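Local coordinates for uncharacterized protein (Thermus thermophilus HB8, PDB 6SCE) that is probably a DNA nuclease of type III CRISPR defence that is switched on by binding cyclic oligoadenylate, at residues E25-R30 with E129-E134; A52-L57 with V62-R67; E454-R459 with G498-Y503. All coordinates share one frame; numbering follows the deposited sequence.

From the N terminus, the chain passes through helix 15-28, and interaction 1 joins its C-terminal end to strand 129-132, closing a long loop of 98 intervening residues. Interaction 2 lies wholly within that loop: only four residues separate 52-57 from 62-67, so helix 44-59 turns straight back on strand 64-67. Both contacts belong to the same N-terminal mixed sheet, whose outermost strands are 64-67 and 129-132, and they touch where Glu25 packs on Val62. Interaction 3 follows much later, after both have closed, and pairs helix 447-458 with helix 499-513. It lies on the far side of the chain's centre, about 64 Å between centres from interaction 1.

Interaction 1: residues E25-R30 with E129-E134; sequences EREAGR and EERSLE
Glu27, in the last turn of helix 15-28, faces Arg131 on the edge strand 129-132 across a wide backbone gap, with 12.0 Å between the CA atoms of Glu27 and Arg131. The contact ties the helix end to the border of the N-terminal mixed sheet, whose parallel strands 64-67, 33-38, 5-10 and 81-84, in that order, are consistent with a Rossmann-like domain of CARF type. Just beyond Glu27, Gly29 leaves helical geometry with a positive phi of 84°, and Gly29 N still bonds to Glu25 O at 2.9 Å. The gap is spanned by these two long side chains alone, each directed at the other backbone. Glu27 reaches out with CG anti to its N and then bends at chi2. Arg131 starts with CG between its N and its carbonyl carbon (chi1 72°), the crowded position, and bends again at chi3, which brings the end of the guanidinium to the carboxylate. They meet as a salt bridge, Glu27 OE1 standing at the guanidinium edge near its plane, modelled 2.5 Å from Arg131 NH1 with a weak hydrogen bond; since Arg131 has two conformers, how closely and at what angle the groups meet in this one is doubtful. Nearby, Arg26 has its own acid in Glu136. Side-chain contacts of Arg131 with Val23, Ala121 and Phe123, and of Glu27 with Trp82, connect the bridge to the sheet and the helix lying over it. A single acid-base pair at the protein surface, with Arg131 modelled in two conformers, is likely to be a modest electrostatic tie between helix end and sheet edge, one that water and salt could weaken.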
loop_
_atom_site.group_PDB
_atom_site.type_symbol
_atom_site.label_atom_id
_atom_site.label_comp_id
_atom_site.label_asym_id
_atom_site.label_seq_id
_atom_site.Cartn_x
_atom_site.Cartn_y
_atom_site.Cartn_z
ATOM N N GLU A 25 -5.603 30.342 -4.399
ATOM C CA GLU A 25 -6.325 31.275 -5.262
ATOM C C GLU A 25 -7.569 31.833 -4.599
ATOM O O GLU A 25 -7.837 33.022 -4.751
ATOM C CB GLU A 25 -6.670 30.653 -6.619
ATOM C CG GLU A 25 -5.466 30.411 -7.486
ATOM C CD GLU A 25 -5.800 29.820 -8.847
ATOM O OE1 GLU A 25 -6.802 29.077 -8.971
ATOM O OE2 GLU A 25 -5.027 30.054 -9.789
ATOM N N ARG A 26 -8.324 31.019 -3.874
ATOM C CA ARG A 26 -9.537 31.493 -3.213
ATOM C C ARG A 26 -9.199 32.505 -2.124
ATOM O O ARG A 26 -9.896 33.504 -1.965
ATOM C CB ARG A 26 -10.325 30.338 -2.593
ATOM C CG ARG A 26 -11.724 30.738 -2.123
ATOM C CD ARG A 26 -12.371 29.663 -1.271
ATOM N NE ARG A 26 -13.761 29.992 -0.986
ATOM C CZ ARG A 26 -14.430 29.589 0.087
ATOM N NH1 ARG A 26 -13.843 28.827 0.997
ATOM N NH2 ARG A 26 -15.692 29.963 0.244
ATOM N N GLU A 27 -8.140 32.233 -1.361
ATOM C CA GLU A 27 -7.786 33.100 -0.243
ATOM C C GLU A 27 -6.989 34.333 -0.640
ATOM O O GLU A 27 -7.229 35.421 -0.095
ATOM C CB GLU A 27 -7.014 32.363 0.833
ATOM C CG GLU A 27 -6.836 33.230 2.081
ATOM C CD GLU A 27 -6.831 32.457 3.389
ATOM O OE1 GLU A 27 -7.552 31.454 3.485
ATOM O OE2 GLU A 27 -6.109 32.866 4.330
ATOM N N ALA A 28 -6.061 34.168 -1.577
ATOM C CA ALA A 28 -5.087 35.200 -1.882
ATOM C C ALA A 28 -5.189 35.751 -3.287
ATOM O O ALA A 28 -4.434 36.643 -3.633
ATOM C CB ALA A 28 -3.700 34.652 -1.677
ATOM N N GLY A 29 -6.052 35.189 -4.127
ATOM C CA GLY A 29 -6.129 35.629 -5.521
ATOM C C GLY A 29 -5.124 34.998 -6.441
ATOM O O GLY A 29 -4.523 33.960 -6.130
ATOM N N ARG A 30 -4.913 35.637 -7.584
ATOM C CA ARG A 30 -4.064 35.120 -8.602
ATOM C C ARG A 30 -2.632 34.886 -8.093
ATOM O O ARG A 30 -2.087 35.768 -7.427
ATOM C CB ARG A 30 -4.063 36.103 -9.763
ATOM C CG ARG A 30 -3.312 35.604 -10.964
ATOM C CD ARG A 30 -3.429 36.612 -12.105
ATOM N NE ARG A 30 -2.204 36.604 -12.884
ATOM C CZ ARG A 30 -1.084 37.222 -12.528
ATOM N NH1 ARG A 30 -1.025 37.945 -11.417
ATOM N NH2 ARG A 30 -0.014 37.125 -13.300
ATOM N N GLU A 129 -4.797 26.280 12.118
ATOM C CA GLU A 129 -6.183 26.524 11.747
ATOM C C GLU A 129 -6.562 25.368 10.855
ATOM O O GLU A 129 -5.725 24.845 10.132
ATOM C CB GLU A 129 -6.329 27.801 10.909
ATOM C CG GLU A 129 -6.158 29.113 11.652
ATOM C CD GLU A 129 -6.104 30.309 10.713
ATOM O OE1 GLU A 129 -6.444 30.158 9.513
ATOM O OE2 GLU A 129 -5.710 31.394 11.180
ATOM N N GLU A 130 -7.824 24.998 10.865
ATOM C CA GLU A 130 -8.307 23.973 9.963
ATOM C C GLU A 130 -9.604 24.503 9.333
ATOM O O GLU A 130 -10.343 25.236 9.991
ATOM C CB GLU A 130 -8.513 22.712 10.799
ATOM C CG GLU A 130 -9.260 21.579 10.148
ATOM C CD GLU A 130 -9.639 20.510 11.150
ATOM O OE1 GLU A 130 -8.878 20.280 12.111
ATOM O OE2 GLU A 130 -10.704 19.899 10.979
ATOM N N ARG A 131 -9.853 24.217 8.056
ATOM C CA ARG A 131 -11.127 24.552 7.427
ATOM C C ARG A 131 -11.537 23.481 6.415
ATOM O O ARG A 131 -10.674 22.854 5.780
ATOM C CB ARG A 131 -11.066 25.937 6.757
ATOM C CG ARG A 131 -10.233 26.034 5.491
ATOM C CD ARG A 131 -10.370 27.405 4.829
ATOM N NE ARG A 131 -9.494 28.392 5.448
ATOM C CZ ARG A 131 -8.535 29.063 4.821
ATOM N NH1 ARG A 131 -7.796 29.922 5.505
ATOM N NH2 ARG A 131 -8.320 28.894 3.517
ATOM N N SER A 132 -12.838 23.293 6.269
ATOM C CA SER A 132 -13.399 22.382 5.317
ATOM C C SER A 132 -13.280 22.987 3.950
ATOM O O SER A 132 -13.470 24.201 3.786
ATOM C CB SER A 132 -14.876 22.145 5.641
ATOM O OG SER A 132 -15.391 21.198 4.738
ATOM N N LEU A 133 -12.915 22.165 2.970
ATOM C CA LEU A 133 -12.730 22.622 1.596
ATOM C C LEU A 133 -13.906 22.281 0.698
ATOM O O LEU A 133 -13.740 21.843 -0.467
ATOM C CB LEU A 133 -11.412 22.065 1.015
ATOM C CG LEU A 133 -10.180 22.528 1.814
ATOM C CD1 LEU A 133 -8.950 21.911 1.170
ATOM C CD2 LEU A 133 -10.067 24.045 1.894
ATOM N N GLU A 134 -15.122 22.557 1.200
ATOM C CA GLU A 134 -16.330 22.301 0.418
ATOM C C GLU A 134 -16.303 23.029 -0.877
ATOM O O GLU A 134 -16.651 22.474 -1.897
ATOM C CB GLU A 134 -17.589 22.783 1.151
ATOM C CG GLU A 134 -17.923 21.983 2.368
ATOM C CD GLU A 134 -18.488 20.610 2.065
ATOM O OE1 GLU A 134 -18.825 20.275 0.898
ATOM O OE2 GLU A 134 -18.584 19.846 3.042
#

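Interaction 2: residues A52-L57 with V62-R67; sequences AFFRLL and VLYEER
Val62 N donates to Leu57 O at 3.0 Å in a nearly straight hydrogen bond, the one hydrogen bond between 52-57 and 62-67. Together with strand 33-38, helix 44-59 and strand 64-67 form a beta-alpha-beta unit, and this bond sits at its tight return, where the helix reverses into the sheet's edge strand. The short axes of 52-57 and 64-67 run 10.4 Å apart at 142°. Beside the bond, Leu57 CB and Val62 CB meet at 4.4 Å. The main apolar contact is an offset stack of the Phe54 and Tyr64 rings, their centroids 4.5 Å apart and their planes 19° from parallel. Tyr64 CE2 lies over one face of the phenylalanine, displaced toward its rim, while Phe54 CD1 lies in the same way over a face of the tyrosine. The first torsion of Tyr64, chi1 65°, swings CG in between backbone N and carbonyl carbon, turning the ring back against the helix; its hydroxyl then overshoots the Phe54 ring, with Tyr64 OH 3.3 Å from Phe54 CB. Leu57 CD1 approaches the other end of the tyrosine ring obliquely, 4.0 Å from Tyr64 CD1. The same leucine methyl lies over one face of the Phe53 ring, toward its rim, and Phe36 of strand 33-38 touches both Leu57 and Tyr64. An alanine in place of Tyr64 removes the ring stacked on Phe54, and is likely to leave a gap beside Phe54 and Leu57 CD1. Farther along the strand, the extended Glu66 side chain runs at about a right angle to Phe54. Its OE2 is hydrogen-bonded to Ser38 OG, and the carboxylate, steeply turned against the ring, places Glu66 OE1 3.5 Å from Phe54 CE2.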
loop_
_atom_site.group_PDB
_atom_site.type_symbol
_atom_site.label_atom_id
_atom_site.label_comp_id
_atom_site.label_asym_id
_atom_site.label_seq_id
_atom_site.Cartn_x
_atom_site.Cartn_y
_atom_site.Cartn_z
ATOM N N ALA A 52 -1.134 16.293 -17.650
ATOM C CA ALA A 52 -2.486 16.846 -17.676
ATOM C C ALA A 52 -2.652 17.985 -16.653
ATOM O O ALA A 52 -3.302 18.996 -16.910
ATOM C CB ALA A 52 -3.496 15.752 -17.451
ATOM N N PHE A 53 -2.028 17.837 -15.495
ATOM C CA PHE A 53 -2.047 18.854 -14.491
ATOM C C PHE A 53 -1.322 20.115 -15.003
ATOM O O PHE A 53 -1.829 21.236 -14.865
ATOM C CB PHE A 53 -1.391 18.320 -13.218
ATOM C CG PHE A 53 -1.201 19.335 -12.127
ATOM C CD1 PHE A 53 -2.241 20.140 -11.704
ATOM C CD2 PHE A 53 0.028 19.449 -11.485
ATOM C CE1 PHE A 53 -2.058 21.070 -10.693
ATOM C CE2 PHE A 53 0.191 20.327 -10.438
ATOM C CZ PHE A 53 -0.850 21.151 -10.040
ATOM N N PHE A 54 -0.170 19.930 -15.611
ATOM C CA PHE A 54 0.581 21.054 -16.158
ATOM C C PHE A 54 -0.164 21.770 -17.302
ATOM O O PHE A 54 -0.133 22.991 -17.382
ATOM C CB PHE A 54 1.977 20.626 -16.618
ATOM C CG PHE A 54 2.906 20.238 -15.491
ATOM C CD1 PHE A 54 2.660 20.636 -14.183
ATOM C CD2 PHE A 54 4.048 19.478 -15.747
ATOM C CE1 PHE A 54 3.521 20.284 -13.148
ATOM C CE2 PHE A 54 4.897 19.134 -14.708
ATOM C CZ PHE A 54 4.629 19.544 -13.418
ATOM N N ARG A 55 -0.901 21.013 -18.092
ATOM C CA ARG A 55 -1.811 21.582 -19.092
ATOM C C ARG A 55 -2.902 22.441 -18.463
ATOM O O ARG A 55 -3.202 23.525 -18.948
ATOM C CB ARG A 55 -2.413 20.450 -19.952
ATOM C CG ARG A 55 -3.414 20.890 -20.997
ATOM C CD ARG A 55 -4.057 19.679 -21.668
ATOM N NE ARG A 55 -5.175 20.054 -22.540
ATOM C CZ ARG A 55 -5.868 19.205 -23.300
ATOM N NH1 ARG A 55 -6.858 19.660 -24.057
ATOM N NH2 ARG A 55 -5.586 17.903 -23.300
ATOM N N LEU A 56 -3.494 21.971 -17.374
ATOM C CA LEU A 56 -4.447 22.748 -16.640
ATOM C C LEU A 56 -3.815 24.021 -16.081
ATOM O O LEU A 56 -4.389 25.115 -16.216
ATOM C CB LEU A 56 -5.053 21.906 -15.516
ATOM C CG LEU A 56 -5.989 22.578 -14.540
ATOM C CD1 LEU A 56 -7.170 23.216 -15.249
ATOM C CD2 LEU A 56 -6.487 21.560 -13.523
ATOM N N LEU A 57 -2.633 23.915 -15.473
ATOM C CA LEU A 57 -1.978 25.128 -15.004
ATOM C C LEU A 57 -1.806 26.126 -16.141
ATOM O O LEU A 57 -2.081 27.303 -15.969
ATOM C CB LEU A 57 -0.617 24.842 -14.384
ATOM C CG LEU A 57 -0.695 23.965 -13.139
ATOM C CD1 LEU A 57 0.705 23.742 -12.618
ATOM C CD2 LEU A 57 -1.563 24.611 -12.079
ATOM N N VAL A 62 -1.234 30.037 -15.110
ATOM C CA VAL A 62 -0.290 29.928 -14.000
ATOM C C VAL A 62 1.037 29.448 -14.538
ATOM O O VAL A 62 1.165 28.311 -15.038
ATOM C CB VAL A 62 -0.809 28.992 -12.891
ATOM C CG1 VAL A 62 0.201 28.839 -11.756
ATOM C CG2 VAL A 62 -2.109 29.532 -12.331
ATOM N N LEU A 63 2.035 30.326 -14.472
ATOM C CA LEU A 63 3.395 29.939 -14.823
ATOM C C LEU A 63 3.924 28.959 -13.754
ATOM O O LEU A 63 3.676 29.171 -12.596
ATOM C CB LEU A 63 4.286 31.172 -14.851
ATOM C CG LEU A 63 3.916 32.216 -15.921
ATOM C CD1 LEU A 63 4.729 33.491 -15.718
ATOM C CD2 LEU A 63 4.151 31.608 -17.299
ATOM N N TYR A 64 4.632 27.919 -14.147
ATOM C CA TYR A 64 5.155 26.968 -13.168
ATOM C C TYR A 64 6.573 26.546 -13.540
ATOM O O TYR A 64 7.003 26.670 -14.682
ATOM C CB TYR A 64 4.236 25.723 -13.050
ATOM C CG TYR A 64 4.195 24.899 -14.322
ATOM C CD1 TYR A 64 3.300 25.199 -15.320
ATOM C CD2 TYR A 64 5.094 23.861 -14.543
ATOM C CE1 TYR A 64 3.294 24.502 -16.496
ATOM C CE2 TYR A 64 5.093 23.157 -15.733
ATOM C CZ TYR A 64 4.186 23.483 -16.686
ATOM O OH TYR A 64 4.143 22.815 -17.853
ATOM N N GLU A 65 7.275 26.011 -12.561
ATOM C CA GLU A 65 8.551 25.363 -12.793
ATOM C C GLU A 65 8.680 24.190 -11.846
ATOM O O GLU A 65 7.955 24.140 -10.863
ATOM C CB GLU A 65 9.698 26.337 -12.576
ATOM C CG GLU A 65 9.729 26.972 -11.212
ATOM C CD GLU A 65 10.714 28.128 -11.158
ATOM O OE1 GLU A 65 11.937 27.865 -11.248
ATOM O OE2 GLU A 65 10.268 29.286 -11.048
ATOM N N GLU A 66 9.556 23.249 -12.194
ATOM C CA GLU A 66 9.876 22.127 -11.324
ATOM C C GLU A 66 11.299 22.287 -10.827
ATOM O O GLU A 66 12.181 22.657 -11.596
ATOM C CB GLU A 66 9.753 20.826 -12.088
ATOM C CG GLU A 66 8.326 20.400 -12.340
ATOM C CD GLU A 66 8.259 19.103 -13.123
ATOM O OE1 GLU A 66 8.427 19.156 -14.354
ATOM O OE2 GLU A 66 8.056 18.034 -12.530
ATOM N N ARG A 67 11.523 22.015 -9.550
ATOM C CA ARG A 67 12.846 22.145 -8.966
ATOM C C ARG A 67 13.155 20.908 -8.149
ATOM O O ARG A 67 12.244 20.287 -7.614
ATOM C CB ARG A 67 12.913 23.359 -8.045
ATOM C CG ARG A 67 12.917 24.715 -8.740
ATOM C CD ARG A 67 12.999 25.824 -7.704
ATOM N NE ARG A 67 12.669 27.122 -8.274
ATOM C CZ ARG A 67 12.330 28.214 -7.583
ATOM N NH1 ARG A 67 12.266 28.208 -6.253
ATOM N NH2 ARG A 67 12.054 29.336 -8.242
#

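Interaction 3: residues E454-R459 with G498-Y503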
loop_
_atom_site.group_PDB
_atom_site.type_symbol
_atom_site.label_atom_id
_atom_site.label_comp_id
_atom_site.label_asym_id
_atom_site.label_seq_id
_atom_site.Cartn_x
_atom_site.Cartn_y
_atom_site.Cartn_z
ATOM N N GLU A 454 15.060 -32.357 -9.493
ATOM C CA GLU A 454 15.517 -31.903 -10.803
ATOM C C GLU A 454 15.468 -33.031 -11.848
ATOM O O GLU A 454 15.178 -32.783 -13.028
ATOM C CB GLU A 454 16.914 -31.275 -10.704
ATOM C CG GLU A 454 16.882 -29.882 -10.069
ATOM C CD GLU A 454 18.238 -29.187 -10.026
ATOM O OE1 GLU A 454 19.276 -29.872 -9.874
ATOM O OE2 GLU A 454 18.262 -27.937 -10.126
ATOM N N GLU A 455 15.714 -34.264 -11.403
ATOM C CA GLU A 455 15.548 -35.451 -12.253
ATOM C C GLU A 455 14.130 -35.486 -12.776
ATOM O O GLU A 455 13.905 -35.504 -13.990
ATOM N N ILE A 456 13.168 -35.438 -11.858
ATOM C CA ILE A 456 11.750 -35.429 -12.233
ATOM C C ILE A 456 11.436 -34.335 -13.253
ATOM O O ILE A 456 10.656 -34.544 -14.193
ATOM C CB ILE A 456 10.822 -35.255 -11.007
ATOM C CG1 ILE A 456 10.952 -36.463 -10.066
ATOM C CG2 ILE A 456 9.374 -35.074 -11.453
ATOM C CD1 ILE A 456 10.079 -36.374 -8.834
ATOM N N LEU A 457 12.036 -33.164 -13.055
ATOM C CA LEU A 457 11.762 -32.017 -13.904
ATOM C C LEU A 457 12.250 -32.217 -15.346
ATOM O O LEU A 457 11.582 -31.779 -16.278
ATOM C CB LEU A 457 12.327 -30.726 -13.272
ATOM C CG LEU A 457 11.704 -30.349 -11.904
ATOM C CD1 LEU A 457 12.394 -29.132 -11.293
ATOM C CD2 LEU A 457 10.204 -30.112 -11.981
ATOM N N ARG A 458 13.378 -32.898 -15.544
ATOM C CA ARG A 458 13.786 -33.285 -16.913
ATOM C C ARG A 458 12.765 -34.199 -17.601
ATOM O O ARG A 458 12.519 -34.050 -18.799
ATOM C CB ARG A 458 15.142 -33.974 -16.916
ATOM C CG ARG A 458 16.281 -33.073 -16.483
ATOM C CD ARG A 458 17.617 -33.793 -16.536
ATOM N NE ARG A 458 18.470 -33.344 -15.438
ATOM C CZ ARG A 458 18.737 -34.036 -14.330
ATOM N NH1 ARG A 458 18.256 -35.263 -14.147
ATOM N NH2 ARG A 458 19.511 -33.495 -13.395
ATOM N N ARG A 459 12.166 -35.121 -16.844
ATOM C CA ARG A 459 11.285 -36.165 -17.403
ATOM C C ARG A 459 9.790 -35.862 -17.187
ATOM O O ARG A 459 8.983 -36.765 -16.956
ATOM C CB ARG A 459 11.648 -37.520 -16.775
ATOM C CG ARG A 459 13.154 -37.822 -16.767
ATOM N N GLY A 498 3.127 -30.552 -8.235
ATOM C CA GLY A 498 3.861 -29.290 -8.274
ATOM C C GLY A 498 5.050 -29.246 -7.332
ATOM O O GLY A 498 5.881 -28.337 -7.433
ATOM N N LEU A 499 5.145 -30.228 -6.435
ATOM C CA LEU A 499 6.176 -30.254 -5.386
ATOM C C LEU A 499 7.637 -30.264 -5.881
ATOM O O LEU A 499 8.501 -29.590 -5.286
ATOM C CB LEU A 499 5.921 -31.407 -4.396
ATOM C CG LEU A 499 6.832 -31.436 -3.160
ATOM C CD1 LEU A 499 6.834 -30.093 -2.431
ATOM C CD2 LEU A 499 6.448 -32.549 -2.197
ATOM N N PRO A 500 7.927 -31.013 -6.961
ATOM C CA PRO A 500 9.293 -30.974 -7.484
ATOM C C PRO A 500 9.758 -29.571 -7.929
ATOM O O PRO A 500 10.865 -29.147 -7.578
ATOM C CB PRO A 500 9.237 -31.943 -8.678
ATOM C CG PRO A 500 8.157 -32.910 -8.315
ATOM C CD PRO A 500 7.133 -32.098 -7.569
ATOM N N LEU A 501 8.936 -28.876 -8.705
ATOM C CA LEU A 501 9.272 -27.515 -9.137
ATOM C C LEU A 501 9.359 -26.557 -7.925
ATOM O O LEU A 501 10.288 -25.754 -7.835
ATOM C CB LEU A 501 8.261 -27.005 -10.143
ATOM C CG LEU A 501 8.539 -25.606 -10.702
ATOM C CD1 LEU A 501 9.905 -25.514 -11.367
ATOM C CD2 LEU A 501 7.452 -25.228 -11.687
ATOM N N GLU A 502 8.402 -26.675 -7.003
ATOM C CA GLU A 502 8.380 -25.850 -5.777
ATOM C C GLU A 502 9.609 -26.047 -4.921
ATOM O O GLU A 502 10.147 -25.083 -4.384
ATOM C CB GLU A 502 7.153 -26.158 -4.921
ATOM C CG GLU A 502 5.838 -25.740 -5.536
ATOM C CD GLU A 502 4.651 -26.263 -4.773
ATOM O OE1 GLU A 502 4.846 -26.826 -3.666
ATOM O OE2 GLU A 502 3.522 -26.081 -5.277
ATOM N N TYR A 503 10.055 -27.294 -4.763
ATOM C CA TYR A 503 11.252 -27.564 -3.971
ATOM C C TYR A 503 12.519 -27.068 -4.646
ATOM O O TYR A 503 13.415 -26.538 -3.982
ATOM C CB TYR A 503 11.399 -29.048 -3.649
ATOM C CG TYR A 503 12.573 -29.292 -2.748
ATOM C CD1 TYR A 503 12.547 -28.867 -1.428
ATOM C CD2 TYR A 503 13.729 -29.914 -3.217
ATOM C CE1 TYR A 503 13.624 -29.071 -0.590
ATOM C CE2 TYR A 503 14.820 -30.118 -2.385
ATOM C CZ TYR A 503 14.763 -29.693 -1.067
ATOM O OH TYR A 503 15.832 -29.885 -0.216
#
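Pro500 is the bump of this helix pair: its ring projects from helix 499-513 into the shallow hollow between Ile456 and Leu457 of helix 447-458. The sequence of helix 499-513 and the strands that follow it is consistent with a restriction-endonuclease-like nuclease domain. The two short helical axes come within 9.0 Å of one another at a crossing angle of -125°, and the CA atoms of Leu457 and Pro500 are 7.0 Å apart. On one side of the hollow, Ile456 offers two methyls to the proline, with CD1 and CG2 each 4.0 Å from Pro500 CG. Leu457 forms the other side, its CD2 lying 3.9 Å from Pro500 CB. The fit is reciprocal, since Leu457, with CG anti to its carbonyl carbon (chi1 -62°), pushes its forked end into the step between Pro500 and Leu501. All four residues are buried; Phe476 of helix 473-484 adds to the cover on Ile456, and Leu608 packs on Leu457. The two methyls of the fork lie against the Pro500-Leu501 peptide: Leu457 CD1 is 4.0 Å from Pro500 O, and Leu457 CD2 sits 3.7 Å from Leu501 N.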